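Local coordinates for protein leucine--tRNA ligase (Agrobacterium radiobacter, PDB 5AH5) that probably joins leucine to its cognate tRNA in an ATP-dependent reaction, as a class I aminoacyl-tRNA synthetase with a bound zinc ion, at residues P74-P83 against T489-Y500. Residues are numbered along the deposited sequence; the frame is centred on the assembly and turned at random.
Sequences PMGWDSFGLP and TFVDSSWYFLRY. With LSS (5'-O-(L-leucylsulfamoyl)adenosine), chain I.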
ATOM      1  N   PRO B  74       0.094 -12.896  -7.993  1.00 23.23           N
ATOM      2  CA  PRO B  74      -1.174 -13.591  -7.733  1.00 21.55           C
ATOM      3  C   PRO B  74      -2.285 -12.593  -7.591  1.00 24.94           C
ATOM      4  O   PRO B  74      -2.026 -11.418  -7.409  1.00 24.76           O
ATOM      5  CB  PRO B  74      -0.892 -14.200  -6.357  1.00 22.26           C
ATOM      6  CG  PRO B  74      -0.161 -13.118  -5.646  1.00 21.63           C
ATOM      7  CD  PRO B  74       0.715 -12.447  -6.717  1.00 21.58           C
ATOM      8  N   MET B  75      -3.521 -13.067  -7.568  1.00 23.40           N
ATOM      9  CA  MET B  75      -4.689 -12.212  -7.430  1.00 23.26           C
ATOM     10  C   MET B  75      -5.798 -13.038  -6.726  1.00 26.62           C
ATOM     11  O   MET B  75      -5.930 -14.264  -6.854  1.00 22.71           O
ATOM     12  CB  MET B  75      -5.197 -11.696  -8.804  1.00 23.52           C
ATOM     13  CG  MET B  75      -6.522 -10.861  -8.762  1.00 25.53           C
ATOM     14  SD  MET B  75      -6.451  -9.486  -7.633  1.00 28.67           S
ATOM     15  CE  MET B  75      -5.093  -8.526  -8.398  1.00 28.82           C
ATOM     16  N   GLY B  76      -6.571 -12.335  -5.956  1.00 27.70           N
ATOM     17  CA  GLY B  76      -7.650 -12.958  -5.209  1.00 27.52           C
ATOM     18  C   GLY B  76      -8.557 -11.822  -4.757  1.00 27.06           C
ATOM     19  O   GLY B  76      -8.444 -10.686  -5.252  1.00 24.17           O
ATOM     20  N   TRP B  77      -9.448 -12.129  -3.840  1.00 25.03           N
ATOM     21  CA  TRP B  77     -10.706 -11.375  -3.691  1.00 24.81           C
ATOM     22  C   TRP B  77     -10.903 -11.014  -2.238  1.00 26.37           C
ATOM     23  O   TRP B  77     -10.976 -11.897  -1.396  1.00 24.32           O
ATOM     24  CB  TRP B  77     -11.832 -12.252  -4.218  1.00 24.44           C
ATOM     25  CG  TRP B  77     -11.473 -12.761  -5.601  1.00 25.25           C
ATOM     26  CD1 TRP B  77     -11.137 -14.033  -5.931  1.00 24.13           C
ATOM     27  CD2 TRP B  77     -11.241 -11.973  -6.788  1.00 26.48           C
ATOM     28  NE1 TRP B  77     -10.887 -14.135  -7.260  1.00 24.11           N
ATOM     29  CE2 TRP B  77     -10.912 -12.870  -7.818  1.00 25.57           C
ATOM     30  CE3 TRP B  77     -11.312 -10.611  -7.083  1.00 27.53           C
ATOM     31  CZ2 TRP B  77     -10.596 -12.444  -9.110  1.00 25.42           C
ATOM     32  CZ3 TRP B  77     -11.030 -10.174  -8.407  1.00 28.35           C
ATOM     33  CH2 TRP B  77     -10.672 -11.087  -9.397  1.00 27.34           C
ATOM     34  N   ASP B  78     -10.952  -9.716  -1.945  1.00 24.03           N
ATOM     35  CA  ASP B  78     -11.251  -9.197  -0.591  1.00 24.17           C
ATOM     36  C   ASP B  78     -12.816  -9.148  -0.497  1.00 26.20           C
ATOM     37  O   ASP B  78     -13.439  -8.152  -0.795  1.00 24.52           O
ATOM     38  CB  ASP B  78     -10.579  -7.850  -0.424  1.00 26.91           C
ATOM     39  CG  ASP B  78     -10.266  -7.482   1.011  1.00 28.99           C
ATOM     40  OD1 ASP B  78     -10.585  -8.244   1.931  1.00 27.35           O
ATOM     41  OD2 ASP B  78      -9.634  -6.393   1.221  1.00 24.99           O
ATOM     42  N   SER B  79     -13.438 -10.260  -0.053  1.00 24.30           N
ATOM     43  CA  SER B  79     -14.796 -10.475  -0.286  1.00 25.66           C
ATOM     44  C   SER B  79     -15.716 -10.492   0.944  1.00 28.09           C
ATOM     45  O   SER B  79     -16.878 -10.730   0.763  1.00 35.35           O
ATOM     46  CB  SER B  79     -14.932 -11.729  -1.178  1.00 32.70           C
ATOM     47  OG  SER B  79     -14.099 -12.752  -0.759  1.00 39.38           O
ATOM     48  N   PHE B  80     -15.208 -10.253   2.159  1.00 25.95           N
ATOM     49  CA  PHE B  80     -15.996 -10.166   3.364  1.00 29.62           C
ATOM     50  C   PHE B  80     -16.069  -8.709   3.879  1.00 33.82           C
ATOM     51  O   PHE B  80     -15.323  -7.806   3.435  1.00 35.20           O
ATOM     52  CB  PHE B  80     -15.389 -11.024   4.500  1.00 30.08           C
ATOM     53  CG  PHE B  80     -16.003 -12.452   4.670  1.00 27.61           C
ATOM     54  CD1 PHE B  80     -17.342 -12.740   4.427  1.00 23.67           C
ATOM     55  CD2 PHE B  80     -15.214 -13.466   5.198  1.00 26.42           C
ATOM     56  CE1 PHE B  80     -17.863 -14.021   4.622  1.00 25.86           C
ATOM     57  CE2 PHE B  80     -15.742 -14.726   5.448  1.00 25.92           C
ATOM     58  CZ  PHE B  80     -17.051 -15.017   5.154  1.00 26.47           C
ATOM     59  N   GLY B  81     -17.002  -8.513   4.801  1.00 28.48           N
ATOM     60  CA  GLY B  81     -17.193  -7.284   5.497  1.00 27.11           C
ATOM     61  C   GLY B  81     -17.959  -6.241   4.737  1.00 24.81           C
ATOM     62  O   GLY B  81     -18.602  -6.499   3.741  1.00 26.56           O
ATOM     63  N   LEU B  82     -17.810  -5.017   5.197  1.00 26.78           N
ATOM     64  CA  LEU B  82     -18.704  -3.963   4.836  1.00 26.77           C
ATOM     65  C   LEU B  82     -18.837  -3.693   3.391  1.00 27.25           C
ATOM     66  O   LEU B  82     -19.959  -3.527   2.938  1.00 24.38           O
ATOM     67  CB  LEU B  82     -18.372  -2.712   5.608  1.00 27.95           C
ATOM     68  CG  LEU B  82     -18.471  -2.841   7.097  1.00 34.99           C
ATOM     69  CD1 LEU B  82     -18.200  -1.469   7.703  1.00 38.94           C
ATOM     70  CD2 LEU B  82     -19.867  -3.319   7.508  1.00 35.71           C
ATOM     71  N   PRO B  83     -17.705  -3.716   2.607  1.00 27.71           N
ATOM     72  CA  PRO B  83     -17.874  -3.296   1.244  1.00 26.64           C
ATOM     73  C   PRO B  83     -18.684  -4.181   0.360  1.00 26.51           C
ATOM     74  O   PRO B  83     -19.584  -3.699  -0.386  1.00 26.44           O
ATOM     75  CB  PRO B  83     -16.419  -3.093   0.726  1.00 29.22           C
ATOM     76  CG  PRO B  83     -15.645  -2.793   1.945  1.00 28.45           C
ATOM     77  CD  PRO B  83     -16.291  -3.648   3.026  1.00 30.41           C
ATOM     78  N   THR B 489     -13.225  -7.051   8.020  1.00 27.60           N
ATOM     79  CA  THR B 489     -12.519  -7.236   6.735  1.00 29.32           C
ATOM     80  C   THR B 489     -10.983  -6.993   6.797  1.00 29.60           C
ATOM     81  O   THR B 489     -10.229  -7.691   6.138  1.00 26.66           O
ATOM     82  CB  THR B 489     -13.128  -6.387   5.615  1.00 31.29           C
ATOM     83  OG1 THR B 489     -12.436  -6.639   4.396  1.00 31.48           O
ATOM     84  CG2 THR B 489     -13.104  -4.880   5.889  1.00 29.41           C
ATOM     85  N   PHE B 490     -10.527  -6.095   7.666  1.00 27.46           N
ATOM     86  CA  PHE B 490      -9.099  -5.860   7.781  1.00 31.06           C
ATOM     87  C   PHE B 490      -8.318  -6.946   8.511  1.00 31.91           C
ATOM     88  O   PHE B 490      -7.069  -7.015   8.391  1.00 25.65           O
ATOM     89  CB  PHE B 490      -8.796  -4.463   8.323  1.00 30.53           C
ATOM     90  CG  PHE B 490      -9.186  -3.384   7.363  1.00 29.98           C
ATOM     91  CD1 PHE B 490      -8.358  -3.093   6.259  1.00 26.65           C
ATOM     92  CD2 PHE B 490     -10.342  -2.641   7.546  1.00 29.04           C
ATOM     93  CE1 PHE B 490      -8.674  -2.058   5.410  1.00 27.04           C
ATOM     94  CE2 PHE B 490     -10.699  -1.641   6.656  1.00 30.45           C
ATOM     95  CZ  PHE B 490      -9.859  -1.358   5.570  1.00 32.17           C
ATOM     96  N   VAL B 491      -9.031  -7.861   9.160  1.00 26.73           N
ATOM     97  CA  VAL B 491      -8.385  -9.084   9.663  1.00 27.37           C
ATOM     98  C   VAL B 491      -8.056  -9.930   8.464  1.00 25.37           C
ATOM     99  O   VAL B 491      -6.936 -10.333   8.349  1.00 31.92           O
ATOM    100  CB  VAL B 491      -9.240  -9.898  10.719  1.00 28.18           C
ATOM    101  CG1 VAL B 491      -8.482 -11.142  11.211  1.00 31.34           C
ATOM    102  CG2 VAL B 491      -9.510  -9.019  11.928  1.00 31.12           C
ATOM    103  N   ASP B 492      -9.000 -10.148   7.540  1.00 24.71           N
ATOM    104  CA  ASP B 492      -8.750 -10.983   6.387  1.00 26.83           C
ATOM    105  C   ASP B 492      -7.486 -10.472   5.619  1.00 29.39           C
ATOM    106  O   ASP B 492      -6.592 -11.224   5.248  1.00 29.70           O
ATOM    107  CB  ASP B 492      -9.887 -10.941   5.394  1.00 30.48           C
ATOM    108  CG  ASP B 492     -11.308 -11.292   5.997  1.00 37.08           C
ATOM    109  OD1 ASP B 492     -11.522 -11.384   7.228  1.00 33.33           O
ATOM    110  OD2 ASP B 492     -12.209 -11.391   5.160  1.00 37.49           O
ATOM    111  N   SER B 493      -7.483  -9.186   5.348  1.00 25.32           N
ATOM    112  CA  SER B 493      -6.511  -8.603   4.489  1.00 27.97           C
ATOM    113  C   SER B 493      -5.204  -8.311   5.213  1.00 29.85           C
ATOM    114  O   SER B 493      -4.308  -7.846   4.582  1.00 31.12           O
ATOM    115  CB  SER B 493      -7.120  -7.345   3.821  1.00 27.87           C
ATOM    116  OG  SER B 493      -7.526  -6.367   4.750  1.00 26.15           O
ATOM    117  N   SER B 494      -5.092  -8.577   6.533  1.00 29.49           N
ATOM    118  CA  SER B 494      -3.881  -8.342   7.227  1.00 29.37           C
ATOM    119  C   SER B 494      -2.771  -9.383   6.982  1.00 30.32           C
ATOM    120  O   SER B 494      -1.627  -9.123   7.346  1.00 31.04           O
ATOM    121  CB  SER B 494      -4.125  -8.203   8.729  1.00 30.45           C
ATOM    122  OG  SER B 494      -4.474  -9.453   9.316  1.00 35.43           O
ATOM    123  N   TRP B 495      -3.115 -10.537   6.422  1.00 28.35           N
ATOM    124  CA  TRP B 495      -2.202 -11.650   6.221  1.00 26.25           C
ATOM    125  C   TRP B 495      -2.435 -12.398   4.898  1.00 24.48           C
ATOM    126  O   TRP B 495      -1.768 -13.377   4.622  1.00 23.31           O
ATOM    127  CB  TRP B 495      -2.324 -12.594   7.389  1.00 28.76           C
ATOM    128  CG  TRP B 495      -3.590 -13.449   7.353  1.00 26.71           C
ATOM    129  CD1 TRP B 495      -4.827 -13.045   7.702  1.00 30.27           C
ATOM    130  CD2 TRP B 495      -3.733 -14.804   6.897  1.00 26.52           C
ATOM    131  NE1 TRP B 495      -5.751 -14.061   7.517  1.00 26.71           N
ATOM    132  CE2 TRP B 495      -5.102 -15.148   7.018  1.00 28.02           C
ATOM    133  CE3 TRP B 495      -2.847 -15.774   6.444  1.00 25.29           C
ATOM    134  CZ2 TRP B 495      -5.580 -16.387   6.667  1.00 26.75           C
ATOM    135  CZ3 TRP B 495      -3.302 -16.972   6.094  1.00 24.64           C
ATOM    136  CH2 TRP B 495      -4.679 -17.305   6.231  1.00 27.51           C
ATOM    137  N   TYR B 496      -3.334 -11.933   4.039  1.00 22.70           N
ATOM    138  CA  TYR B 496      -3.654 -12.698   2.806  1.00 23.32           C
ATOM    139  C   TYR B 496      -2.489 -12.996   1.882  1.00 24.24           C
ATOM    140  O   TYR B 496      -2.514 -13.978   1.103  1.00 21.34           O
ATOM    141  CB  TYR B 496      -4.724 -11.957   1.991  1.00 23.10           C
ATOM    142  CG  TYR B 496      -4.276 -10.710   1.181  1.00 23.76           C
ATOM    143  CD1 TYR B 496      -3.989  -9.517   1.797  1.00 22.88           C
ATOM    144  CD2 TYR B 496      -4.192 -10.755  -0.195  1.00 22.77           C
ATOM    145  CE1 TYR B 496      -3.615  -8.385   1.066  1.00 24.53           C
ATOM    146  CE2 TYR B 496      -3.820  -9.631  -0.956  1.00 24.55           C
ATOM    147  CZ  TYR B 496      -3.513  -8.467  -0.327  1.00 25.56           C
ATOM    148  OH  TYR B 496      -3.143  -7.357  -1.053  1.00 25.59           O
ATOM    149  N   PHE B 497      -1.547 -12.052   1.869  1.00 24.59           N
ATOM    150  CA  PHE B 497      -0.346 -12.151   1.069  1.00 25.23           C
ATOM    151  C   PHE B 497       0.528 -13.354   1.512  1.00 25.39           C
ATOM    152  O   PHE B 497       1.342 -13.865   0.711  1.00 31.50           O
ATOM    153  CB  PHE B 497       0.468 -10.808   1.097  1.00 23.33           C
ATOM    154  CG  PHE B 497       0.643 -10.252   2.488  1.00 24.66           C
ATOM    155  CD1 PHE B 497       1.680 -10.639   3.270  1.00 23.29           C
ATOM    156  CD2 PHE B 497      -0.288  -9.416   3.036  1.00 26.66           C
ATOM    157  CE1 PHE B 497       1.799 -10.174   4.548  1.00 22.93           C
ATOM    158  CE2 PHE B 497      -0.184  -8.950   4.333  1.00 23.20           C
ATOM    159  CZ  PHE B 497       0.854  -9.350   5.098  1.00 23.24           C
ATOM    160  N   LEU B 498       0.444 -13.728   2.791  1.00 27.42           N
ATOM    161  CA  LEU B 498       1.033 -14.984   3.270  1.00 27.41           C
ATOM    162  C   LEU B 498       0.271 -16.269   2.934  1.00 29.03           C
ATOM    163  O   LEU B 498       0.796 -17.378   3.204  1.00 28.07           O
ATOM    164  CB  LEU B 498       1.284 -14.920   4.790  1.00 26.26           C
ATOM    165  CG  LEU B 498       1.986 -13.697   5.285  1.00 26.22           C
ATOM    166  CD1 LEU B 498       1.974 -13.652   6.805  1.00 28.89           C
ATOM    167  CD2 LEU B 498       3.376 -13.627   4.664  1.00 28.32           C
ATOM    168  N   ARG B 499      -0.934 -16.150   2.354  1.00 28.29           N
ATOM    169  CA  ARG B 499      -1.753 -17.292   2.042  1.00 25.75           C
ATOM    170  C   ARG B 499      -1.679 -17.667   0.608  1.00 25.47           C
ATOM    171  O   ARG B 499      -1.813 -18.870   0.247  1.00 22.37           O
ATOM    172  CB  ARG B 499      -3.225 -17.002   2.444  1.00 28.11           C
ATOM    173  CG  ARG B 499      -4.238 -18.055   2.046  1.00 27.19           C
ATOM    174  CD  ARG B 499      -4.093 -19.283   2.937  1.00 27.88           C
ATOM    175  NE  ARG B 499      -5.158 -20.269   2.707  1.00 30.53           N
ATOM    176  CZ  ARG B 499      -5.221 -21.473   3.308  1.00 29.68           C
ATOM    177  NH1 ARG B 499      -4.288 -21.838   4.182  1.00 27.88           N
ATOM    178  NH2 ARG B 499      -6.214 -22.288   3.011  1.00 27.58           N
ATOM    179  N   TYR B 500      -1.488 -16.671  -0.255  1.00 26.20           N
ATOM    180  CA  TYR B 500      -1.394 -16.930  -1.697  1.00 23.50           C
ATOM    181  C   TYR B 500      -0.405 -18.065  -2.051  1.00 21.74           C
ATOM    182  O   TYR B 500      -0.604 -18.799  -3.047  1.00 20.46           O
ATOM    183  CB  TYR B 500      -0.902 -15.661  -2.378  1.00 26.70           C
ATOM    184  CG  TYR B 500      -1.872 -14.557  -2.711  1.00 26.09           C
ATOM    185  CD1 TYR B 500      -3.053 -14.826  -3.413  1.00 29.44           C
ATOM    186  CD2 TYR B 500      -1.506 -13.201  -2.521  1.00 25.07           C
ATOM    187  CE1 TYR B 500      -3.916 -13.800  -3.771  1.00 28.07           C
ATOM    188  CE2 TYR B 500      -2.353 -12.178  -2.901  1.00 25.74           C
ATOM    189  CZ  TYR B 500      -3.547 -12.482  -3.546  1.00 26.09           C
ATOM    190  OH  TYR B 500      -4.430 -11.506  -3.966  1.00 26.66           O
TER
HETATM  191  C1  LSS I1818      -9.200  -2.271  -1.434  1.00 26.69           C
HETATM  192  N1  LSS I1818      -7.457   5.151  -9.032  1.00 26.41           N
HETATM  193  O1  LSS I1818      -8.862  -1.128  -1.218  1.00 28.41           O
HETATM  194  S1  LSS I1818     -10.331  -1.654  -3.536  1.00 26.30           S
HETATM  195  C2  LSS I1818      -6.365   4.478  -8.676  1.00 29.83           C
HETATM  196  N2  LSS I1818      -9.904  -2.633  -2.491  1.00 25.39           N
HETATM  197  O2  LSS I1818      -6.080   2.140  -4.336  1.00 28.72           O
HETATM  198  N3  LSS I1818      -6.402   3.366  -7.910  1.00 30.16           N
HETATM  199  O3  LSS I1818      -4.773  -0.289  -4.353  1.00 27.32           O
HETATM  200  C4  LSS I1818      -7.608   2.913  -7.493  1.00 29.75           C
HETATM  201  N4  LSS I1818      -9.593  -4.608  -0.644  1.00 23.97           N
HETATM  202  O4  LSS I1818      -7.320  -0.427  -6.444  1.00 25.84           O
HETATM  203  C5  LSS I1818      -8.773   3.622  -7.760  1.00 30.17           C
HETATM  204  O5  LSS I1818      -9.014  -1.064  -4.219  1.00 29.97           O
HETATM  205  C6  LSS I1818      -8.684   4.774  -8.523  1.00 31.26           C
HETATM  206  N6  LSS I1818      -9.827   5.437  -8.838  1.00 27.78           N
HETATM  207  C7  LSS I1818      -6.795  -4.512   0.719  1.00 20.27           C
HETATM  208  N7  LSS I1818      -9.804   2.962  -7.172  1.00 32.34           N
HETATM  209  C8  LSS I1818      -9.292   1.893  -6.504  1.00 30.58           C
HETATM  210  C9  LSS I1818      -7.334  -3.556  -0.348  1.00 22.91           C
HETATM  211  N9  LSS I1818      -7.953   1.859  -6.735  1.00 30.27           N
HETATM  212  CA  LSS I1818      -8.856  -3.334  -0.433  1.00 26.07           C
HETATM  213  C10 LSS I1818      -7.001  -3.879   2.104  1.00 24.17           C
HETATM  214  C11 LSS I1818      -5.299  -4.840   0.369  1.00 20.24           C
HETATM  215  O1A LSS I1818     -11.088  -0.454  -3.152  1.00 25.13           O
HETATM  216  C21 LSS I1818      -6.983   0.927  -6.195  1.00 25.88           C
HETATM  217  C22 LSS I1818      -6.858   1.040  -4.716  1.00 26.36           C
HETATM  218  C23 LSS I1818      -6.227  -0.299  -4.325  1.00 27.04           C
HETATM  219  C24 LSS I1818      -6.829  -1.211  -5.375  1.00 25.13           C
HETATM  220  C25 LSS I1818      -8.091  -1.922  -4.885  1.00 27.58           C
HETATM  221  O2A LSS I1818     -11.002  -2.297  -4.645  1.00 20.07           O
HETATM  222  O   HOH W   1      -9.888  -5.660   3.815  1.00 25.20           O
HETATM  223  O   HOH W   2     -12.447  -9.516   3.273  1.00 30.01           O
HETATM  224  O   HOH W   3     -15.699  -5.209   7.975  1.00 24.88           O
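With CG of Asp78 swung opposite its own backbone N (chi1 -154°) and OG1 of Thr489 placed likewise (chi1 -178°), a carboxylate and a hydroxyl converge on two waters among buried side chains in the leucine pocket of this class I synthetase's Rossmann-type catalytic domain. The case illustrates how a binding site built from distant parts of a chain can be knitted together by water. One water donates to Asp78 OD2 at 2.7 Å and also bonds Thr489 OG1 and Ser493 OG. The other lies 2.6 Å from Asp78 OD1, accepts from Phe80 N, and reaches Thr489 OG1 and Asp492 OD2. Gln134 binds OD1 of Asp492, while OD2 sits at the edge of the Phe80 ring, 3.3 Å from Phe80 CB. Farther along, Pro74 lays CG over one face of the Tyr500 ring, a CH-pi contact 3.6 Å from the centroid. Ser493 and Tyr496 border the leucyl side chain, Tyr496 OH being 3.6 Å from C11 of the ligand and hydrogen-bonded to Tyr523. Asp78, its carboxylate bonded by both waters, also receives the leucyl amino group directly: N4 of the adenylate analogue donates to OD2 at 2.6 Å.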